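Local coordinates for ThiJ/PfpI family protein (Francisella tularensis subsp. novicida, PDB 4P5P), which may act as a glyoxalase III, like other HSP31-like members of the DJ-1/PfpI family, and is a virulence factor of its bacterium, at residues Gly103-Phe108 with Gly134-Ile139; Leu5-Ser10 with Ile96-Gly101. One frame throughout, in Å; residues are numbered along the deposited sequence.

Interaction 1: Gly103-Phe108 with Gly134-Ile139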
# COMPACT_ATOMS: atom_id res chain seq x y z
N GLY A 103 -2.96 -2.12 9.77
CA GLY A 103 -3.53 -3.45 9.55
C GLY A 103 -2.67 -4.29 8.63
O GLY A 103 -2.57 -5.51 8.79
N THR A 104 -2.03 -3.63 7.67
CA THR A 104 -1.18 -4.29 6.68
C THR A 104 -0.07 -5.13 7.30
O THR A 104 0.40 -6.09 6.68
CB THR A 104 -0.51 -3.26 5.74
OG1 THR A 104 0.30 -2.37 6.51
CG2 THR A 104 -1.53 -2.45 4.96
N MET A 105 0.38 -4.75 8.49
CA MET A 105 1.50 -5.45 9.12
C MET A 105 1.15 -6.89 9.46
O MET A 105 2.04 -7.73 9.59
CB MET A 105 1.95 -4.70 10.37
CG MET A 105 2.53 -3.34 10.06
SD MET A 105 4.13 -3.40 9.21
CE MET A 105 5.25 -3.72 10.57
N TRP A 106 -0.16 -7.18 9.57
CA TRP A 106 -0.62 -8.51 9.97
C TRP A 106 -1.15 -9.35 8.82
O TRP A 106 -1.28 -10.56 8.98
CB TRP A 106 -1.70 -8.39 11.04
CG TRP A 106 -1.16 -8.03 12.39
CD1 TRP A 106 -0.67 -8.89 13.32
CD2 TRP A 106 -1.05 -6.72 12.96
NE1 TRP A 106 -0.25 -8.20 14.44
CE2 TRP A 106 -0.48 -6.87 14.24
CE3 TRP A 106 -1.37 -5.43 12.51
CZ2 TRP A 106 -0.23 -5.78 15.09
CZ3 TRP A 106 -1.12 -4.35 13.36
CH2 TRP A 106 -0.56 -4.53 14.63
N ASP A 107 -1.47 -8.76 7.67
CA ASP A 107 -1.96 -9.59 6.56
C ASP A 107 -1.33 -9.34 5.19
O ASP A 107 -1.64 -10.05 4.24
CB ASP A 107 -3.50 -9.50 6.43
CG ASP A 107 -4.04 -8.14 6.03
OD1 ASP A 107 -3.28 -7.15 5.95
OD2 ASP A 107 -5.27 -8.06 5.81
N PHE A 108 -0.37 -8.41 5.08
CA PHE A 108 0.35 -8.27 3.81
C PHE A 108 1.60 -9.16 3.66
O PHE A 108 1.81 -9.71 2.59
CB PHE A 108 0.79 -6.81 3.60
CG PHE A 108 -0.26 -5.91 2.97
CD1 PHE A 108 -1.59 -6.27 2.88
CD2 PHE A 108 0.12 -4.66 2.49
CE1 PHE A 108 -2.51 -5.42 2.28
CE2 PHE A 108 -0.78 -3.82 1.92
CZ PHE A 108 -2.10 -4.19 1.80
N GLY A 134 2.09 -0.19 4.02
CA GLY A 134 1.79 -0.98 2.83
C GLY A 134 3.03 -1.58 2.18
O GLY A 134 2.96 -2.57 1.46
N VAL A 135 4.20 -0.98 2.44
CA VAL A 135 5.44 -1.50 1.90
C VAL A 135 5.73 -2.91 2.48
O VAL A 135 6.52 -3.67 1.92
CB VAL A 135 6.62 -0.51 2.18
CG1 VAL A 135 7.90 -0.99 1.52
CG2 VAL A 135 6.26 0.89 1.66
N ALA A 136 5.04 -3.28 3.57
CA ALA A 136 5.12 -4.65 4.10
C ALA A 136 4.76 -5.70 3.03
O ALA A 136 5.17 -6.86 3.11
CB ALA A 136 4.22 -4.82 5.31
N ALA A 137 3.96 -5.29 2.05
CA ALA A 137 3.61 -6.17 0.93
C ALA A 137 4.81 -6.67 0.15
O ALA A 137 4.74 -7.72 -0.48
CB ALA A 137 2.66 -5.48 -0.03
N LEU A 138 5.90 -5.90 0.15
CA LEU A 138 7.03 -6.19 -0.75
C LEU A 138 8.18 -6.94 -0.11
O LEU A 138 9.06 -7.43 -0.80
CB LEU A 138 7.56 -4.88 -1.34
CG LEU A 138 6.54 -3.96 -2.00
CD1 LEU A 138 7.25 -2.75 -2.60
CD2 LEU A 138 5.73 -4.69 -3.07
N ILE A 139 8.18 -7.02 1.22
CA ILE A 139 9.31 -7.60 1.95
C ILE A 139 9.71 -9.00 1.46
O ILE A 139 10.89 -9.29 1.27
CB ILE A 139 9.01 -7.67 3.44
CG1 ILE A 139 8.78 -6.27 4.03
CG2 ILE A 139 10.15 -8.32 4.20
CD1 ILE A 139 8.08 -6.33 5.37
O HOH W 1 3.77 -9.94 0.77

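Interaction 2: Leu5-Ser10 with Ile96-Gly101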
# COMPACT_ATOMS: atom_id res chain seq x y z
N LEU A 5 -4.63 -1.58 -10.14
CA LEU A 5 -5.20 -2.31 -9.01
C LEU A 5 -4.69 -1.74 -7.69
O LEU A 5 -3.49 -1.71 -7.46
CB LEU A 5 -4.86 -3.80 -9.11
CG LEU A 5 -5.50 -4.68 -8.04
CD1 LEU A 5 -7.00 -4.74 -8.24
CD2 LEU A 5 -4.89 -6.05 -8.06
N MET A 6 -5.60 -1.29 -6.84
CA MET A 6 -5.25 -0.80 -5.51
C MET A 6 -5.71 -1.85 -4.50
O MET A 6 -6.82 -2.37 -4.61
CB MET A 6 -5.89 0.56 -5.23
CG MET A 6 -5.36 1.67 -6.13
SD MET A 6 -5.87 3.32 -5.59
CE MET A 6 -4.89 3.52 -4.11
N VAL A 7 -4.83 -2.14 -3.55
CA VAL A 7 -5.01 -3.20 -2.58
C VAL A 7 -4.96 -2.68 -1.14
O VAL A 7 -4.02 -1.98 -0.76
CB VAL A 7 -3.90 -4.28 -2.74
CG1 VAL A 7 -4.10 -5.43 -1.76
CG2 VAL A 7 -3.88 -4.82 -4.16
N THR A 8 -5.95 -3.06 -0.34
CA THR A 8 -6.01 -2.68 1.06
C THR A 8 -5.91 -3.88 1.98
O THR A 8 -6.21 -5.02 1.58
CB THR A 8 -7.30 -1.97 1.45
OG1 THR A 8 -8.35 -2.93 1.58
CG2 THR A 8 -7.68 -0.91 0.42
N THR A 9 -5.51 -3.61 3.21
CA THR A 9 -5.61 -4.57 4.29
C THR A 9 -7.07 -4.95 4.59
O THR A 9 -7.99 -4.20 4.25
CB THR A 9 -4.96 -3.99 5.58
OG1 THR A 9 -4.89 -5.00 6.59
CG2 THR A 9 -5.75 -2.81 6.10
N SER A 10 -7.23 -6.11 5.23
CA SER A 10 -8.51 -6.56 5.79
C SER A 10 -8.43 -6.73 7.31
O SER A 10 -9.40 -7.14 7.96
CB SER A 10 -8.93 -7.88 5.14
OG SER A 10 -9.32 -7.67 3.79
N ILE A 96 0.05 -2.34 -9.71
CA ILE A 96 -0.53 -2.79 -8.46
C ILE A 96 0.00 -1.86 -7.37
O ILE A 96 1.22 -1.64 -7.27
CB ILE A 96 -0.24 -4.30 -8.18
CG1 ILE A 96 -1.04 -4.80 -6.97
CG2 ILE A 96 1.25 -4.58 -8.02
CD1 ILE A 96 -1.06 -6.32 -6.82
N ILE A 97 -0.92 -1.31 -6.59
CA ILE A 97 -0.63 -0.27 -5.59
C ILE A 97 -1.14 -0.72 -4.22
O ILE A 97 -2.31 -1.01 -4.08
CB ILE A 97 -1.28 1.09 -5.97
CG1 ILE A 97 -0.89 1.51 -7.40
CG2 ILE A 97 -0.90 2.15 -4.95
CD1 ILE A 97 0.59 1.60 -7.67
N PHE A 98 -0.25 -0.76 -3.22
CA PHE A 98 -0.60 -1.16 -1.86
C PHE A 98 -0.74 0.02 -0.91
O PHE A 98 0.23 0.71 -0.63
CB PHE A 98 0.45 -2.12 -1.33
CG PHE A 98 0.54 -3.38 -2.12
CD1 PHE A 98 -0.32 -4.42 -1.86
CD2 PHE A 98 1.47 -3.52 -3.13
CE1 PHE A 98 -0.28 -5.58 -2.61
CE2 PHE A 98 1.52 -4.69 -3.89
CZ PHE A 98 0.65 -5.72 -3.61
N ALA A 99 -1.96 0.24 -0.43
CA ALA A 99 -2.24 1.28 0.54
C ALA A 99 -1.75 0.84 1.91
O ALA A 99 -1.54 -0.35 2.14
CB ALA A 99 -3.74 1.58 0.57
N GLY A 100 -1.57 1.78 2.83
CA GLY A 100 -1.08 1.48 4.16
C GLY A 100 -2.15 1.48 5.25
O GLY A 100 -3.32 1.19 4.99
N GLY A 101 -1.75 1.88 6.45
CA GLY A 101 -2.50 1.60 7.66
C GLY A 101 -1.83 0.44 8.37
O GLY A 101 -1.26 -0.45 7.74
O HOH W 2 -4.11 -1.05 3.33

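Interaction 1: Gly103-Phe108 with Gly134-Ile139
Phe108 packs its side chain against Gly134, Ala136 and Ala137, and most of the contact is apolar. One ring corner, CD2, lies 3.7 Å from CB of Ala137. The same ring turns its edge to the carbonyl of Gly134, with CD2 3.7 Å from Gly134 O, near the ring plane. Thr104 CG2, four residues back in the chain, lies over one ring face, 3.4 Å above the plane and offset toward the rim. Met105 SD meets Ala136 CB at 4.2 Å. The methionine CG lies beside its backbone N, and the chain bends again at chi2 (-69°) and chi3 (-80°), which brings the sulfur back to the alanine although CB points away.

The polar contacts are few. Thr104 OG1 comes within 3.8 Å of Gly134 N, but its hydrogen bond goes to Gly101 O, with a weak one to His133 O. One water lies 2.7 Å from both Phe108 O and Ala137 O and links the two carbonyls.

The small residues of 134-139 let the two turns come close, with Phe108 and Ala137 CA atoms 4.8 Å apart. Buried apolar surface and one shared water thus seat the turn after the modified cysteine at position 132.

Interaction 2: Leu5-Ser10 with Ile96-Gly101
Val7 and Phe98 lie side by side on one face of the sheet and point the same way. Val7 CB is 3.7 Å from Phe98 CD1, and both methyls of the valine also reach the ring. Phe98 CG is anti to the carbonyl carbon (chi1 -62°), and the end of the ring leans toward the valine. Leu5 and Ile96 run alongside each other on the same face, with Leu5 CD2 4.0 Å from Ile96 CD1. Val7 CG2 crosses at a slant to Ile96 CG1, which joins the two pairs. On the other face Met6 CG rests on Ile97 CB at 4.1 Å, while the end of Ile97 leads away toward helix 212-222.

The backbones fix this parallel register. Ile97 N donates to Leu5 O at 2.7 Å. Val7 N donates to Ile97 O, and Ala99 N to Val7 O. Past the strands, a water accepts from Thr9 N and donates to Gly100 O.

Helix 112-123 covers the Phe98 face. Central parallel strands with helices on both faces are characteristic of the flavodoxin-like fold. Here the chain leaves strand 95-98 for Gly101, whose N is hydrogen-bonded to OD2 of the oxidised cysteine (3-sulfinoalanine) at position 132.

How the interactions relate
Both contacts are buried, and their centres are about 9 Å apart. Interaction 2 lies nearer the centre of the chain and joins two neighbouring strands of the main sheet. Interaction 1 lies beyond the strand ends and joins a short helix to a helical turn. Interaction 2 adds backbone hydrogen bonds to apolar pairs; interaction 1 has apolar packing and a shared water. Helix 104-107 follows strand 95-98 through a short turn. Asp107 ties the contacts further: OD1 probably bonds to Thr9 OG1, and OD2 to Ser10 N. Thr104 CG2 also packs on Ala99 O, and Phe98 touches Ala137. Segment 134-139 follows the oxidised cysteine in sequence, while interaction 2 reaches it through Gly101 N.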